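Local coordinates for protein alkylpurine DNA glycosylase AlkC (Pseudomonas fluorescens, PDB 5VHV) that removes alkylated purines from DNA in base excision repair, probably by hydrolysing their glycosidic bond, without flipping the damaged nucleotide out of the helix, at residues L79-G82 with F83-L86; Y109-F113 with G114-F118; H196-D199 with I200-D203; T222-I225 with A226-L230; P62-Y65 with P66-L69. All coordinates share one frame; numbering follows the deposited sequence.

Interaction 1. Residues L79-G82 with F83-L86. With 9B4 ((2R,5R,13R,16R)-9-(hydroxymethyl)-9-{[(2R)-2-hydroxypropoxy]methyl}-5,13-dimethyl-4,7,11,14-tetraoxaheptadecane-2,16-diol), chain L.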
# COMPACT_ATOMS: atom_id res chain seq x y z
N LEU A 79 -16.48 20.11 -0.93
CA LEU A 79 -16.14 19.17 -1.99
C LEU A 79 -16.82 17.83 -1.76
O LEU A 79 -16.90 17.36 -0.62
CB LEU A 79 -14.63 18.98 -2.09
CG LEU A 79 -13.84 20.26 -2.41
CD1 LEU A 79 -12.35 19.96 -2.49
CD2 LEU A 79 -14.30 20.87 -3.71
N ASN A 80 -17.30 17.23 -2.84
CA ASN A 80 -18.08 15.99 -2.78
C ASN A 80 -17.25 14.72 -2.94
O ASN A 80 -17.84 13.65 -3.11
CB ASN A 80 -19.20 16.02 -3.84
CG ASN A 80 -18.69 16.12 -5.28
OD1 ASN A 80 -17.54 15.78 -5.59
ND2 ASN A 80 -19.56 16.59 -6.17
N SER A 81 -15.92 14.81 -2.87
CA SER A 81 -15.05 13.66 -3.05
C SER A 81 -13.76 13.81 -2.26
O SER A 81 -13.07 14.83 -2.37
CB SER A 81 -14.71 13.47 -4.53
OG SER A 81 -13.60 12.60 -4.68
N GLY A 82 -13.41 12.77 -1.50
CA GLY A 82 -12.15 12.77 -0.77
C GLY A 82 -10.93 12.65 -1.68
O GLY A 82 -9.90 13.27 -1.43
N PHE A 83 -11.05 11.86 -2.75
CA PHE A 83 -9.96 11.76 -3.71
C PHE A 83 -9.74 13.08 -4.44
O PHE A 83 -8.61 13.53 -4.60
CB PHE A 83 -10.26 10.63 -4.69
CG PHE A 83 -9.14 10.36 -5.63
CD1 PHE A 83 -8.14 9.46 -5.30
CD2 PHE A 83 -9.04 11.04 -6.83
CE1 PHE A 83 -7.08 9.22 -6.17
CE2 PHE A 83 -7.99 10.80 -7.70
CZ PHE A 83 -7.01 9.89 -7.37
N VAL A 84 -10.83 13.74 -4.86
CA VAL A 84 -10.69 15.04 -5.51
C VAL A 84 -9.99 16.03 -4.59
O VAL A 84 -9.20 16.87 -5.04
CB VAL A 84 -12.07 15.56 -5.95
CG1 VAL A 84 -12.01 17.06 -6.30
CG2 VAL A 84 -12.54 14.77 -7.16
N SER A 85 -10.24 15.93 -3.28
CA SER A 85 -9.66 16.86 -2.31
C SER A 85 -8.15 16.77 -2.21
O SER A 85 -7.54 17.63 -1.56
CB SER A 85 -10.29 16.62 -0.94
OG SER A 85 -11.71 16.80 -1.03
N LEU A 86 -7.51 15.78 -2.84
CA LEU A 86 -6.05 15.75 -2.90
C LEU A 86 -5.44 17.02 -3.49
O LEU A 86 -4.27 17.31 -3.21
CB LEU A 86 -5.56 14.55 -3.72
CG LEU A 86 -5.80 13.16 -3.15
CD1 LEU A 86 -5.50 12.07 -4.19
CD2 LEU A 86 -4.97 12.95 -1.91
C01 9B4 L . -4.79 1.17 -9.47
C02 9B4 L . -5.16 1.43 -8.01
C03 9B4 L . -6.21 2.52 -7.95
C05 9B4 L . -7.41 3.92 -6.57
C06 9B4 L . -8.24 3.96 -5.29
C07 9B4 L . -7.33 3.89 -4.06
C09 9B4 L . -5.56 4.93 -2.95
C10 9B4 L . -5.21 6.33 -2.44
C12 9B4 L . -6.20 8.32 -1.59
C13 9B4 L . -7.41 8.81 -0.78
C15 9B4 L . -7.45 10.34 -0.78
C16 9B4 L . -4.59 7.10 -3.60
C17 9B4 L . -9.20 2.77 -5.19
C23 9B4 L . -8.94 5.32 -5.33
C25 9B4 L . -11.20 5.66 -5.07
C26 9B4 L . -12.22 6.39 -4.20
C27 9B4 L . -11.61 6.85 -2.87
C34 9B4 L . -3.55 0.99 -6.31
C35 9B4 L . -3.28 1.75 -5.02
C37 9B4 L . -2.32 0.90 -4.18
O04 9B4 L . -6.55 2.81 -6.62
O08 9B4 L . -6.48 5.00 -4.01
O11 9B4 L . -6.37 6.98 -1.98
O14 9B4 L . -8.59 8.33 -1.34
O18 9B4 L . -9.99 2.59 -6.34
O24 9B4 L . -9.97 5.43 -4.40
O28 9B4 L . -12.63 7.49 -4.95
O33 9B4 L . -4.05 1.87 -7.28
O36 9B4 L . -2.72 3.00 -5.32

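Interaction 2. Residues Y109-F113 with G114-F118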
# COMPACT_ATOMS: atom_id res chain seq x y z
N TYR A 109 -4.85 20.15 8.64
CA TYR A 109 -6.28 20.39 8.45
C TYR A 109 -6.82 19.63 7.24
O TYR A 109 -7.84 18.94 7.33
CB TYR A 109 -6.51 21.89 8.28
CG TYR A 109 -7.92 22.26 7.86
CD1 TYR A 109 -8.94 22.31 8.79
CD2 TYR A 109 -8.22 22.54 6.54
CE1 TYR A 109 -10.25 22.67 8.42
CE2 TYR A 109 -9.51 22.90 6.15
CZ TYR A 109 -10.51 22.97 7.10
OH TYR A 109 -11.80 23.31 6.72
N PHE A 110 -6.16 19.77 6.09
CA PHE A 110 -6.65 19.15 4.85
C PHE A 110 -6.63 17.62 4.88
O PHE A 110 -7.43 16.98 4.19
CB PHE A 110 -5.84 19.62 3.64
CG PHE A 110 -6.09 21.06 3.23
CD1 PHE A 110 -7.37 21.60 3.21
CD2 PHE A 110 -5.03 21.85 2.80
CE1 PHE A 110 -7.58 22.92 2.81
CE2 PHE A 110 -5.23 23.18 2.38
CZ PHE A 110 -6.50 23.71 2.40
N THR A 111 -5.71 17.01 5.65
CA THR A 111 -5.54 15.57 5.54
C THR A 111 -6.79 14.80 5.99
O THR A 111 -7.02 13.68 5.52
CB THR A 111 -4.29 15.11 6.33
OG1 THR A 111 -3.83 13.86 5.81
CG2 THR A 111 -4.57 14.97 7.82
N THR A 112 -7.63 15.40 6.85
CA THR A 112 -8.88 14.73 7.22
C THR A 112 -9.90 14.69 6.08
O THR A 112 -10.77 13.81 6.07
CB THR A 112 -9.50 15.41 8.45
OG1 THR A 112 -9.93 16.73 8.12
CG2 THR A 112 -8.49 15.49 9.60
N PHE A 113 -9.80 15.59 5.13
CA PHE A 113 -10.73 15.63 4.00
C PHE A 113 -10.29 14.71 2.87
O PHE A 113 -11.11 14.32 2.04
CB PHE A 113 -10.83 17.07 3.48
CG PHE A 113 -11.43 18.01 4.48
CD1 PHE A 113 -12.80 18.16 4.55
CD2 PHE A 113 -10.63 18.70 5.39
CE1 PHE A 113 -13.37 19.00 5.48
CE2 PHE A 113 -11.20 19.54 6.32
CZ PHE A 113 -12.57 19.69 6.38
N GLY A 114 -9.02 14.38 2.81
CA GLY A 114 -8.58 13.30 1.96
C GLY A 114 -7.35 12.67 2.54
O GLY A 114 -7.40 11.78 3.41
N SER A 115 -6.21 13.17 2.08
CA SER A 115 -4.93 12.74 2.60
C SER A 115 -3.81 13.66 2.12
O SER A 115 -3.71 13.93 0.93
CB SER A 115 -4.62 11.31 2.17
OG SER A 115 -3.29 10.99 2.54
N ALA A 116 -2.95 14.08 3.04
CA ALA A 116 -1.76 14.86 2.72
C ALA A 116 -0.54 13.99 2.46
O ALA A 116 0.58 14.50 2.45
CB ALA A 116 -1.49 15.87 3.85
N GLU A 117 -0.73 12.69 2.19
CA GLU A 117 0.38 11.76 2.10
C GLU A 117 1.32 12.09 0.94
O GLU A 117 2.52 11.82 1.05
CB GLU A 117 -0.12 10.32 1.94
CG GLU A 117 -0.79 10.01 0.60
CD GLU A 117 -1.61 8.73 0.70
OE1 GLU A 117 -1.22 7.74 0.06
OE2 GLU A 117 -2.65 8.71 1.40
N PHE A 118 0.81 12.62 -0.17
CA PHE A 118 1.69 13.01 -1.28
C PHE A 118 2.36 14.35 -1.01
O PHE A 118 3.57 14.51 -1.26
CB PHE A 118 0.88 13.06 -2.58
CG PHE A 118 0.18 11.77 -2.87
CD1 PHE A 118 0.93 10.62 -3.06
CD2 PHE A 118 -1.19 11.70 -2.92
CE1 PHE A 118 0.30 9.42 -3.29
CE2 PHE A 118 -1.83 10.51 -3.16
CZ PHE A 118 -1.08 9.36 -3.34

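Interaction 3. Residues H196-D199 with I200-D203. With nucleotides of chain C.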
# COMPACT_ATOMS: atom_id res chain seq x y z
N HIS A 196 4.31 0.57 6.23
CA HIS A 196 5.62 1.22 6.36
C HIS A 196 6.69 0.19 6.74
O HIS A 196 7.75 0.12 6.12
CB HIS A 196 5.50 2.35 7.39
CG HIS A 196 6.69 3.26 7.50
ND1 HIS A 196 6.55 4.62 7.68
CD2 HIS A 196 8.02 3.01 7.52
CE1 HIS A 196 7.75 5.16 7.81
NE2 HIS A 196 8.66 4.21 7.69
N LEU A 197 6.40 -0.66 7.72
CA LEU A 197 7.36 -1.69 8.09
C LEU A 197 7.64 -2.67 6.95
O LEU A 197 8.79 -3.04 6.71
CB LEU A 197 6.87 -2.43 9.33
CG LEU A 197 6.98 -1.63 10.63
CD1 LEU A 197 6.13 -2.28 11.71
CD2 LEU A 197 8.41 -1.51 11.09
N ASN A 198 6.60 -3.11 6.23
CA ASN A 198 6.82 -3.96 5.06
C ASN A 198 7.72 -3.28 4.04
O ASN A 198 8.63 -3.91 3.48
CB ASN A 198 5.47 -4.37 4.46
CG ASN A 198 5.60 -5.27 3.27
OD1 ASN A 198 6.19 -6.34 3.35
ND2 ASN A 198 5.03 -4.85 2.15
N ASP A 199 7.51 -1.98 3.78
CA ASP A 199 8.46 -1.23 2.94
C ASP A 199 9.91 -1.41 3.43
O ASP A 199 10.83 -1.60 2.63
CB ASP A 199 8.17 0.28 2.95
CG ASP A 199 6.93 0.70 2.18
OD1 ASP A 199 6.20 -0.11 1.55
OD2 ASP A 199 6.70 1.93 2.20
N ILE A 200 10.12 -1.27 4.73
CA ILE A 200 11.48 -1.35 5.27
C ILE A 200 12.06 -2.73 5.01
O ILE A 200 13.27 -2.86 4.77
CB ILE A 200 11.51 -1.01 6.77
CG1 ILE A 200 10.99 0.41 7.00
CG2 ILE A 200 12.92 -1.15 7.34
CD1 ILE A 200 10.83 0.76 8.47
N THR A 201 11.22 -3.77 5.05
CA THR A 201 11.77 -5.10 4.88
C THR A 201 12.38 -5.29 3.50
O THR A 201 13.16 -6.23 3.32
CB THR A 201 10.74 -6.24 5.12
OG1 THR A 201 9.74 -6.27 4.10
CG2 THR A 201 10.10 -6.17 6.50
N LYS A 202 12.03 -4.43 2.53
CA LYS A 202 12.61 -4.56 1.20
C LYS A 202 14.09 -4.21 1.20
O LYS A 202 14.84 -4.67 0.33
CB LYS A 202 11.87 -3.68 0.18
CG LYS A 202 10.33 -3.93 0.13
CD LYS A 202 9.94 -5.39 0.18
CE LYS A 202 8.41 -5.56 0.14
NZ LYS A 202 7.85 -4.96 -1.11
N ASP A 203 14.53 -3.37 2.13
CA ASP A 203 15.91 -2.91 2.18
C ASP A 203 16.63 -3.25 3.47
O ASP A 203 17.86 -3.34 3.46
CB ASP A 203 15.97 -1.39 1.99
CG ASP A 203 15.62 -0.99 0.58
OD1 ASP A 203 16.33 -1.42 -0.34
OD2 ASP A 203 14.60 -0.31 0.40
P DA C 6 4.34 -5.41 -1.94
OP1 DA C 6 5.14 -5.12 -0.70
OP2 DA C 6 3.61 -6.68 -2.11
O5' DA C 6 3.27 -4.27 -2.22
C5' DA C 6 3.59 -2.91 -1.93
C4' DA C 6 2.50 -2.00 -2.46
O4' DA C 6 2.46 -2.10 -3.90
C3' DA C 6 1.07 -2.35 -1.97
O3' DA C 6 0.49 -1.27 -1.25
C2' DA C 6 0.30 -2.64 -3.24
C1' DA C 6 1.12 -1.93 -4.29
N9 DA C 6 0.88 -2.43 -5.63
C8 DA C 6 0.86 -3.73 -6.04
N7 DA C 6 0.55 -3.87 -7.30
C5 DA C 6 0.31 -2.58 -7.73
C6 DA C 6 -0.08 -2.04 -8.96
N6 DA C 6 -0.31 -2.79 -10.06
N1 DA C 6 -0.20 -0.69 -9.06
C2 DA C 6 0.04 0.05 -7.97
N3 DA C 6 0.39 -0.35 -6.75
C4 DA C 6 0.52 -1.68 -6.70
O HOH W 1 6.52 -2.26 -0.02
O HOH W 2 12.63 0.35 2.16

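Interaction 4. Residues T222-I225 with A226-L230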
# COMPACT_ATOMS: atom_id res chain seq x y z
N THR A 222 -0.86 -5.11 18.12
CA THR A 222 0.54 -5.24 17.76
C THR A 222 0.79 -6.54 16.99
O THR A 222 1.54 -6.54 16.01
CB THR A 222 1.39 -5.17 19.04
OG1 THR A 222 1.02 -4.00 19.79
CG2 THR A 222 2.89 -5.12 18.71
N ALA A 223 0.16 -7.64 17.41
CA ALA A 223 0.28 -8.90 16.67
C ALA A 223 -0.20 -8.74 15.23
O ALA A 223 0.42 -9.26 14.29
CB ALA A 223 -0.51 -10.00 17.36
N TRP A 224 -1.32 -8.03 15.03
CA TRP A 224 -1.83 -7.84 13.68
C TRP A 224 -0.86 -7.04 12.83
O TRP A 224 -0.56 -7.39 11.68
CB TRP A 224 -3.20 -7.15 13.72
CG TRP A 224 -3.86 -7.02 12.37
CD1 TRP A 224 -4.80 -7.86 11.83
CD2 TRP A 224 -3.63 -5.99 11.39
NE1 TRP A 224 -5.17 -7.42 10.58
CE2 TRP A 224 -4.46 -6.28 10.28
CE3 TRP A 224 -2.81 -4.86 11.34
CZ2 TRP A 224 -4.50 -5.46 9.14
CZ3 TRP A 224 -2.83 -4.06 10.19
CH2 TRP A 224 -3.67 -4.36 9.12
N ILE A 225 -0.32 -5.96 13.41
CA ILE A 225 0.69 -5.17 12.69
C ILE A 225 1.87 -6.06 12.32
O ILE A 225 2.38 -6.00 11.19
CB ILE A 225 1.14 -3.97 13.54
CG1 ILE A 225 -0.01 -2.95 13.68
CG2 ILE A 225 2.35 -3.30 12.92
CD1 ILE A 225 0.33 -1.76 14.57
N ALA A 226 2.32 -6.89 13.26
CA ALA A 226 3.47 -7.75 12.99
C ALA A 226 3.21 -8.67 11.81
O ALA A 226 4.06 -8.82 10.92
CB ALA A 226 3.83 -8.56 14.23
N ARG A 227 2.04 -9.32 11.78
CA ARG A 227 1.76 -10.26 10.70
C ARG A 227 1.76 -9.57 9.34
O ARG A 227 2.24 -10.13 8.36
CB ARG A 227 0.43 -10.99 10.92
CG ARG A 227 0.14 -11.97 9.76
CD ARG A 227 -0.97 -12.98 10.04
NE ARG A 227 -0.71 -13.83 11.20
CZ ARG A 227 -0.11 -15.02 11.18
NH1 ARG A 227 0.33 -15.56 10.05
NH2 ARG A 227 0.04 -15.69 12.30
N HIS A 228 1.20 -8.36 9.26
CA HIS A 228 1.12 -7.69 7.98
C HIS A 228 2.41 -6.96 7.62
O HIS A 228 2.73 -6.83 6.44
CB HIS A 228 -0.10 -6.78 7.99
CG HIS A 228 -1.37 -7.57 8.03
ND1 HIS A 228 -2.02 -7.99 6.89
CD2 HIS A 228 -2.03 -8.12 9.08
CE1 HIS A 228 -3.07 -8.72 7.24
NE2 HIS A 228 -3.10 -8.81 8.55
N ALA A 229 3.18 -6.53 8.62
CA ALA A 229 4.50 -5.96 8.39
C ALA A 229 5.44 -6.99 7.79
O ALA A 229 6.27 -6.67 6.93
CB ALA A 229 5.09 -5.47 9.72
N LEU A 230 5.34 -8.23 8.26
CA LEU A 230 6.25 -9.30 7.89
C LEU A 230 5.76 -10.10 6.70
O LEU A 230 6.38 -11.11 6.34
CB LEU A 230 6.45 -10.24 9.08
CG LEU A 230 7.19 -9.65 10.29
CD1 LEU A 230 7.11 -10.55 11.51
CD2 LEU A 230 8.64 -9.36 9.92

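Interaction 5. Residues P62-Y65 with P66-L69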
# COMPACT_ATOMS: atom_id res chain seq x y z
N PRO A 62 -6.23 36.17 -7.72
CA PRO A 62 -5.30 37.30 -7.53
C PRO A 62 -5.00 37.61 -6.08
O PRO A 62 -4.87 38.77 -5.69
CB PRO A 62 -6.06 38.46 -8.19
CG PRO A 62 -7.47 38.13 -7.89
CD PRO A 62 -7.58 36.64 -8.06
N LEU A 63 -4.91 36.58 -5.25
CA LEU A 63 -4.66 36.74 -3.83
C LEU A 63 -3.32 36.09 -3.49
O LEU A 63 -2.80 35.25 -4.23
CB LEU A 63 -5.78 36.10 -2.99
CG LEU A 63 -7.20 36.58 -3.31
CD1 LEU A 63 -8.21 35.80 -2.49
CD2 LEU A 63 -7.35 38.07 -3.08
N ASP A 64 -2.77 36.47 -2.34
CA ASP A 64 -1.52 35.87 -1.93
C ASP A 64 -1.76 34.49 -1.31
O ASP A 64 -2.88 33.98 -1.27
CB ASP A 64 -0.77 36.80 -0.98
CG ASP A 64 -1.46 37.01 0.36
OD1 ASP A 64 -2.37 36.23 0.73
OD2 ASP A 64 -1.07 37.96 1.05
N TYR A 65 -0.67 33.88 -0.84
CA TYR A 65 -0.78 32.50 -0.36
C TYR A 65 -1.63 32.39 0.90
O TYR A 65 -2.57 31.57 0.91
CB TYR A 65 0.63 31.93 -0.18
CG TYR A 65 0.66 30.53 0.37
CD1 TYR A 65 0.25 29.47 -0.40
CD2 TYR A 65 1.10 30.27 1.67
CE1 TYR A 65 0.28 28.17 0.11
CE2 TYR A 65 1.13 29.00 2.17
CZ TYR A 65 0.73 27.94 1.39
OH TYR A 65 0.74 26.65 1.88
N PRO A 66 -1.39 33.15 1.97
CA PRO A 66 -2.28 33.04 3.13
C PRO A 66 -3.74 33.32 2.81
O PRO A 66 -4.63 32.63 3.32
CB PRO A 66 -1.71 34.07 4.12
CG PRO A 66 -0.29 34.28 3.68
CD PRO A 66 -0.30 34.13 2.19
N GLN A 67 -4.01 34.33 1.97
CA GLN A 67 -5.39 34.64 1.60
C GLN A 67 -6.03 33.51 0.82
O GLN A 67 -7.20 33.16 1.04
CB GLN A 67 -5.43 35.93 0.78
CG GLN A 67 -5.02 37.20 1.53
CD GLN A 67 -4.87 38.40 0.59
OE1 GLN A 67 -4.43 38.27 -0.57
NE2 GLN A 67 -5.24 39.57 1.08
N THR A 68 -5.29 32.91 -0.11
CA THR A 68 -5.83 31.78 -0.85
C THR A 68 -6.09 30.60 0.08
O THR A 68 -7.11 29.92 -0.04
CB THR A 68 -4.90 31.39 -2.01
OG1 THR A 68 -4.72 32.52 -2.89
CG2 THR A 68 -5.49 30.24 -2.81
N LEU A 69 -5.18 30.35 1.03
CA LEU A 69 -5.39 29.25 1.97
C LEU A 69 -6.69 29.43 2.74
O LEU A 69 -7.43 28.46 2.97
CB LEU A 69 -4.22 29.12 2.94
CG LEU A 69 -2.94 28.41 2.49
CD1 LEU A 69 -2.04 28.28 3.70
CD2 LEU A 69 -3.22 27.05 1.86

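Interaction 1. Residues L79-G82 with F83-L86
Ser81 and Ser85 tie up the turn that carries Gly82, Phe83 and Leu86 to the pocket holding the polyether 9B4. The hydroxyl of Ser81 swings forward along the chain, OG trans to its own N (chi1 165°), and accepts from Val84 N at 3.0 Å in a nearly straight bond (N-H...O 174°). Its carbonyl does separate work. Ser85 OG donates to Ser81 O at 2.7 Å, and Ser85 N reaches the same oxygen at 3.2 Å; the two donors arrive from opposite faces of the carbonyl plane and so grip the atom from both sides. Serine suits both places, being short enough to bond to nearby backbone. These bonds close the loop between helices 65-75 and 87-95 and start the short 3-10 segment 84-86 that leads into the second helix. With an alanine at Ser81, the N-H of Val84 would probably lose its in-line acceptor and leave the start of this segment freer to shift. Apolar groups pack beside these bonds: Leu79 CD1 lies 3.5 Å from Ser85 OG, while Phe83 and Val84 lean on Ile8 and Phe9. At the pocket, Leu86 CD1 sits 3.8 Å above one face of the Phe83 ring, toward its rim, and O14 of 9B4 comes to the edge of that ring. Leu86 CD2 meets 9B4 C15 at 3.8 Å.

Interaction 2. Residues Y109-F113 with G114-F118
Thr111 meets Ala116 through its hydroxyl: OG1 accepts from Ala116 N at 2.9 Å in a fairly straight bond. The threonine can do this because OG1 extends away from the backbone N (chi1 -157°), which forces CG2 into the crowded position between N and C. The methyl of Ala116 lies 3.7 Å from the same OG1, and a side chain this small lets the backbone come close. Between them the chain turns out of its helical course at Gly114. Gly114 N makes a weak bond to Phe110 O at 3.3 Å, and then Gly114 turns sharply, with a phi/psi pair (-152°/-93°) that residues with a side chain seldom adopt.

Further out, two sets of groups flank this turn. On the helix side Phe113 folds back so that its CE2 stands 3.6 Å above one face of the Tyr109 ring, offset toward the rim, while Phe110 O meets the edge of the Phe113 ring in its plane. Tyr109 and Phe110 in turn pack against Tyr73. On the loop side Ser115 makes an ST turn, its OG accepting from Glu117 N at 3.1 Å. The same hydroxyl donates to Glu117 OE2 at 2.6 Å, using the anti lone pair of the carboxylate, and Arg148 forms a salt bridge to that oxygen. Glu117 CG also lies over the centre of one face of the Phe118 ring. Held by a hydroxyl and a guanidinium at one oxygen and by the aromatic ring along its stem, the carboxylate of Glu117 is likely to have little freedom to turn.

Interaction 3. Residues H196-D199 with I200-D203
Thr201 OG1 donates to Asn198 O at 2.7 Å, in the carbonyl plane and on a lone pair of that oxygen. Its rotamer places OG1 between N and the carbonyl carbon (chi1 68°), turning the hydroxyl back toward the preceding helical turn. Thr201 N bonds to Leu197 O and only weakly to Asn198 O, so a valine in place of Thr201 would probably leave Asn198 O with just that weak bond from the backbone N. Lys202 N still finds Asp199 O, but from well above the carbonyl plane. A water also reaches Asp199 O at 2.7 Å and bridges it to Asp203 OD2, whose charge is matched by Arg157.

Asn198 and Lys202 reach the DNA. Asn198 ND2 donates to OP1 of DA6 of chain C at 2.9 Å, while its OD1 is bonded by Ser232. Lys202, bent at chi2 and chi4, curls round to bring NZ within 2.7 Å of the same OP1. A second water accepts from Lys202 NZ and lies 2.7 Å from Asp199 OD1, an oxygen also in a salt bridge with Arg155. On the other flank Ile200 CD1 touches the edge of the His196 ring, 3.7 Å from CD2; His196 ND1 is bonded to Ser151. A phosphate gripped by an amide and an ammonium near the end of helix 187-201 fits the DNA-binding concave surface of a HEAT-like helical solenoid, as in the AlkC and AlkD family.

Interaction 4. Residues T222-I225 with A226-L230
Trp224 and His228 lie one turn apart on helix 220-229, a helix of the HEAT-like solenoid, and carry its aromatic contact. They form an offset stack, the six-membered ring of Trp224 and the imidazole having centroids 4.1 Å apart and planes inclined by 28°. The overlap is greatest at His228 CD2, which sits 3.3 Å above the indole, over its centre. Trp224 reaches this place with CG opposite its own N (chi1 -175°), so the indole runs along the helix toward the next turn, and a flat imidazole fits beneath it where a branched side chain would not lie so flush. Trp224 NE1 and His228 NE2 come close, but through the faces of the rings, where the angle is wrong for a bond. His228 also packs on a DNA phosphate, and Trp224 touches Lys191 of helix 187-201.

The backbone bonds are those of a regular alpha helix. Ala226 N, Arg227 N and His228 N donate to the carbonyls four residues earlier, that of Ala226 reaching Thr222 O at 2.9 Å. The carbonyl of Trp224 has a second neighbour, since it lies in the plane of the imidazole at the ring edge, with His228 CD2 only 3.1 Å from Trp224 O.

Apolar side chains pack elsewhere round the helix. Ile225 leans on Trp215, while Ala226 and Ala229 face Ile212 of helix 205-213; alanines let these helices approach closely. The methyl of Ala229 is itself pressed on the previous turn, its CB 3.1 Å from Ile225 O, the same oxygen that takes Ala229 N at 2.7 Å nearly along the C=O axis.

Interaction 5. Residues P62-Y65 with P66-L69
One face of the Tyr65 ring is covered by Leu69, whose CG stands 3.8 Å above the plane toward the rim in a CH-pi contact, while Pro66 approaches the ring obliquely. Leu69 CD1 lies 3.6 Å from Tyr65 CE2. Beyond the ring, the phenol hydroxyl bonds to Ser103, and Tyr91 and Val92 of helix 87-95 also touch the tyrosine. The other two flat groups, the carboxylate of Asp64 and the amide of Gln67, are turned 46° apart.

They form the capping box that opens helix 65-75. Asp64 OD1 accepts from Gln67 N at 2.8 Å, and Gln67 OE1 returns the favour by accepting from Asp64 N at 3.0 Å, in its carbonyl plane and on a lone pair. Asp64 can cap because CG lies between N and the carbonyl carbon (chi1 67°), bringing OD1 to the N-H of Gln67 in the first turn. Proline suits position 66, where the first turn asks for no N-H donor. Asp64 O has two donors from one residue: Thr68 N at 2.9 Å, and Thr68 OG1, also at 2.9 Å, which sits above the carbonyl plane. Leu63 CB rests 3.5 Å from Gln67 OE1.

Interactions 1 and 2 lie side by side, their centres 10 Å apart, and Leu86 CD2 touches Ser115 O at 3.3 Å; the first lines the 9B4 pocket, and Phe118 of the second rests on Trp160, another pocket residue. Interactions 3 and 4 form a second pair on neighbouring helices, with Leu197 CB 3.5 Å from Ala229 CB, and both present side chains to the DNA backbone. The nearest atoms of interactions 1 and 3 are about 17 Å apart, while the side chain of Asp199 in interaction 3 is about 10 Å from 9B4. Interaction 5 caps a helix at the far end, its nearest atom about 21 Å from the DNA and its centre 44 Å from that of interaction 4.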